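Local coordinates for ribosomal RNA processing protein 6 (Trypanosoma brucei brucei, PDB 4NLC), which probably acts as a 3'-5' exoribonuclease that trims RNA and takes part in ribosomal RNA processing as an exosome-associated nuclease, at residues A204-R209 with S217-D222. The protein carries 1 engineered substitution. Sequence-based numbering, arbitrary orientation.
Sequences ADWRVR and SYAQQD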
ATOM      1  N   ALA A 204      12.639  -2.037   4.051  1.00 43.46           N
ATOM      2  CA  ALA A 204      13.012  -3.463   4.045  1.00 41.63           C
ATOM      3  C   ALA A 204      12.170  -4.316   3.048  1.00 39.84           C
ATOM      4  O   ALA A 204      11.194  -3.825   2.469  1.00 38.04           O
ATOM      5  CB  ALA A 204      12.897  -4.037   5.452  1.00 41.94           C
ATOM      6  N   ASP A 205      12.595  -5.576   2.819  1.00 33.06           N
ATOM      7  CA  ASP A 205      11.877  -6.506   1.962  1.00 31.13           C
ATOM      8  C   ASP A 205      10.900  -7.284   2.864  1.00 32.92           C
ATOM      9  O   ASP A 205      11.298  -8.198   3.610  1.00 30.81           O
ATOM     10  CB  ASP A 205      12.837  -7.446   1.219  1.00 32.80           C
ATOM     11  CG  ASP A 205      12.184  -8.240   0.092  1.00 36.98           C
ATOM     12  OD1 ASP A 205      10.934  -8.255   0.017  1.00 36.32           O
ATOM     13  OD2 ASP A 205      12.924  -8.801  -0.744  1.00 38.15           O
ATOM     14  N   TRP A 206       9.619  -6.896   2.807  1.00 28.30           N
ATOM     15  CA  TRP A 206       8.589  -7.494   3.658  1.00 27.83           C
ATOM     16  C   TRP A 206       8.038  -8.815   3.103  1.00 32.88           C
ATOM     17  O   TRP A 206       7.189  -9.432   3.735  1.00 32.04           O
ATOM     18  CB  TRP A 206       7.494  -6.481   3.969  1.00 25.55           C
ATOM     19  CG  TRP A 206       7.985  -5.426   4.896  1.00 26.86           C
ATOM     20  CD1 TRP A 206       8.429  -4.176   4.564  1.00 29.86           C
ATOM     21  CD2 TRP A 206       8.182  -5.561   6.313  1.00 26.90           C
ATOM     22  NE1 TRP A 206       8.869  -3.513   5.695  1.00 29.67           N
ATOM     23  CE2 TRP A 206       8.747  -4.348   6.777  1.00 31.01           C
ATOM     24  CE3 TRP A 206       7.928  -6.593   7.237  1.00 27.80           C
ATOM     25  CZ2 TRP A 206       9.027  -4.124   8.129  1.00 30.31           C
ATOM     26  CZ3 TRP A 206       8.257  -6.388   8.568  1.00 29.47           C
ATOM     27  CH2 TRP A 206       8.783  -5.161   9.005  1.00 30.31           C
ATOM     28  N   ARG A 207       8.595  -9.293   1.983  1.00 30.54           N
ATOM     29  CA  ARG A 207       8.223 -10.587   1.418  1.00 30.50           C
ATOM     30  C   ARG A 207       8.977 -11.714   2.122  1.00 34.10           C
ATOM     31  O   ARG A 207       8.611 -12.872   1.943  1.00 33.93           O
ATOM     32  CB  ARG A 207       8.640 -10.653  -0.055  1.00 31.27           C
ATOM     33  CG  ARG A 207       7.992  -9.621  -0.954  1.00 33.96           C
ATOM     34  CD  ARG A 207       8.499  -9.825  -2.361  1.00 32.08           C
ATOM     35  NE  ARG A 207       9.940  -9.604  -2.437  1.00 30.33           N
ATOM     36  CZ  ARG A 207      10.697 -10.040  -3.427  1.00 40.56           C
ATOM     37  NH1 ARG A 207      10.164 -10.743  -4.417  1.00 33.11           N
ATOM     38  NH2 ARG A 207      11.995  -9.791  -3.432  1.00 29.66           N
ATOM     39  N   VAL A 208      10.078 -11.407   2.838  1.00 31.30           N
ATOM     40  CA  VAL A 208      10.914 -12.462   3.416  1.00 32.34           C
ATOM     41  C   VAL A 208      10.215 -13.205   4.548  1.00 34.59           C
ATOM     42  O   VAL A 208       9.492 -12.620   5.359  1.00 32.84           O
ATOM     43  CB  VAL A 208      12.361 -12.034   3.812  1.00 38.60           C
ATOM     44  CG1 VAL A 208      13.105 -11.440   2.610  1.00 39.01           C
ATOM     45  CG2 VAL A 208      12.379 -11.072   5.000  1.00 38.80           C
ATOM     46  N   ARG A 209      10.403 -14.520   4.539  1.00 32.00           N
ATOM     47  CA  ARG A 209       9.893 -15.434   5.548  1.00 31.70           C
ATOM     48  C   ARG A 209      11.020 -16.418   5.882  1.00 36.00           C
ATOM     49  O   ARG A 209      11.649 -16.954   4.970  1.00 35.84           O
ATOM     50  CB  ARG A 209       8.603 -16.165   5.089  1.00 29.63           C
ATOM     51  CG  ARG A 209       7.400 -15.253   4.777  1.00 28.59           C
ATOM     52  CD  ARG A 209       6.865 -14.523   6.021  1.00 28.72           C
ATOM     53  NE  ARG A 209       5.699 -13.699   5.696  1.00 29.97           N
ATOM     54  CZ  ARG A 209       5.718 -12.407   5.388  1.00 36.51           C
ATOM     55  NH1 ARG A 209       6.863 -11.739   5.364  1.00 34.55           N
ATOM     56  NH2 ARG A 209       4.592 -11.774   5.103  1.00 28.36           N
ATOM     57  N   SER A 217       9.736  -6.827  15.690  1.00 31.58           N
ATOM     58  CA  SER A 217       9.699  -5.698  16.633  1.00 32.11           C
ATOM     59  C   SER A 217       9.286  -4.388  15.932  1.00 35.24           C
ATOM     60  O   SER A 217       8.421  -3.678  16.452  1.00 34.29           O
ATOM     61  CB  SER A 217      11.026  -5.551  17.366  1.00 34.17           C
ATOM     62  OG  SER A 217      10.930  -4.444  18.241  1.00 40.87           O
ATOM     63  N   TYR A 218       9.857  -4.111  14.728  1.00 31.85           N
ATOM     64  CA  TYR A 218       9.484  -2.954  13.908  1.00 32.21           C
ATOM     65  C   TYR A 218       7.987  -2.946  13.592  1.00 32.88           C
ATOM     66  O   TYR A 218       7.340  -1.900  13.714  1.00 31.89           O
ATOM     67  CB  TYR A 218      10.276  -2.918  12.578  1.00 35.06           C
ATOM     68  CG  TYR A 218       9.920  -1.724  11.709  1.00 37.93           C
ATOM     69  CD1 TYR A 218       8.877  -1.791  10.788  1.00 39.62           C
ATOM     70  CD2 TYR A 218      10.605  -0.519  11.831  1.00 39.09           C
ATOM     71  CE1 TYR A 218       8.520  -0.687  10.017  1.00 41.05           C
ATOM     72  CE2 TYR A 218      10.284   0.578  11.037  1.00 39.86           C
ATOM     73  CZ  TYR A 218       9.239   0.493  10.134  1.00 47.72           C
ATOM     74  OH  TYR A 218       8.921   1.591   9.374  1.00 48.69           O
ATOM     75  N   ALA A 219       7.461  -4.090  13.116  1.00 27.71           N
ATOM     76  CA  ALA A 219       6.052  -4.245  12.742  1.00 25.80           C
ATOM     77  C   ALA A 219       5.109  -4.020  13.945  1.00 29.77           C
ATOM     78  O   ALA A 219       4.152  -3.244  13.861  1.00 28.92           O
ATOM     79  CB  ALA A 219       5.827  -5.623  12.129  1.00 25.93           C
ATOM     80  N   GLN A 220       5.418  -4.666  15.070  1.00 25.76           N
ATOM     81  CA  GLN A 220       4.672  -4.530  16.308  1.00 25.45           C
ATOM     82  C   GLN A 220       4.614  -3.055  16.808  1.00 32.38           C
ATOM     83  O   GLN A 220       3.540  -2.597  17.219  1.00 33.49           O
ATOM     84  CB  GLN A 220       5.307  -5.433  17.379  1.00 25.93           C
ATOM     85  CG  GLN A 220       4.653  -5.306  18.744  1.00 24.81           C
ATOM     86  CD  GLN A 220       5.414  -6.016  19.839  1.00 37.47           C
ATOM     87  OE1 GLN A 220       6.637  -6.214  19.773  1.00 28.40           O
ATOM     88  NE2 GLN A 220       4.696  -6.414  20.876  1.00 26.82           N
ATOM     89  N   GLN A 221       5.756  -2.335  16.777  1.00 28.09           N
ATOM     90  CA  GLN A 221       5.852  -0.973  17.306  1.00 28.55           C
ATOM     91  C   GLN A 221       5.129   0.089  16.471  1.00 31.78           C
ATOM     92  O   GLN A 221       4.826   1.150  17.014  1.00 32.74           O
ATOM     93  CB  GLN A 221       7.308  -0.588  17.559  1.00 30.79           C
ATOM     94  CG  GLN A 221       7.802  -1.074  18.911  1.00 37.22           C
ATOM     95  CD  GLN A 221       9.282  -0.908  19.069  1.00 53.57           C
ATOM     96  OE1 GLN A 221       9.832   0.172  18.877  1.00 49.33           O
ATOM     97  NE2 GLN A 221       9.963  -1.985  19.414  1.00 51.50           N
ATOM     98  N   ASP A 222       4.779  -0.217  15.197  1.00 27.88           N
ATOM     99  CA  ASP A 222       4.024   0.685  14.335  1.00 28.46           C
ATOM    100  C   ASP A 222       2.558   0.819  14.801  1.00 32.73           C
ATOM    101  O   ASP A 222       1.941   1.849  14.518  1.00 32.42           O
ATOM    102  CB  ASP A 222       4.080   0.224  12.863  1.00 31.42           C
ATOM    103  CG  ASP A 222       5.286   0.692  12.061  1.00 48.23           C
ATOM    104  OD1 ASP A 222       6.116   1.463  12.613  1.00 49.31           O
ATOM    105  OD2 ASP A 222       5.397   0.301  10.884  1.00 58.84           O
TER
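Trp206 reaches from a loop to touch Tyr218 and Ala219 on helix 213-224, within the RNase H-like 3'-5' exonuclease domain. The Tyr218-x-x-x-Asp222 spacing, with Asp96 and Glu98 close to Asp222, is consistent with the DEDDY signature, so the indole packs beside what is probably the active-site tyrosine.

Start at Trp206 CB, which points at the helix. CG stands anti to the carbonyl carbon (chi1 -71°), sending the indole across to the helix. On the five-membered ring, NE1 makes a weak hydrogen bond to Tyr201 O. The far edge does the touching: CZ2 lies 3.5 Å from Tyr218 CD1, which comes in at the indole edge, near its plane, and CH2 is 3.8 Å from that same CD1. CH2 also meets the methyl CB of Ala219, at 4.3 Å. The six-membered ring and the phenol ring are inclined by 36°, an oblique pairing, while Asp222 OD1 sits over one face of the phenol, offset toward its rim.

Trp206 itself sits in a type I turn from Asp205 to Val208. Asp205 OD1 closes an Asx turn onto Arg207 N, and Arg207 grips the carboxylate side-on in a salt bridge, NE to OD1 and NH2 to OD2. Arg209, itself salt-bridged to Asp124, turns its NH1 back to the turn, donating to Trp206 O and to Val208 O, 2.8 Å to each oxygen.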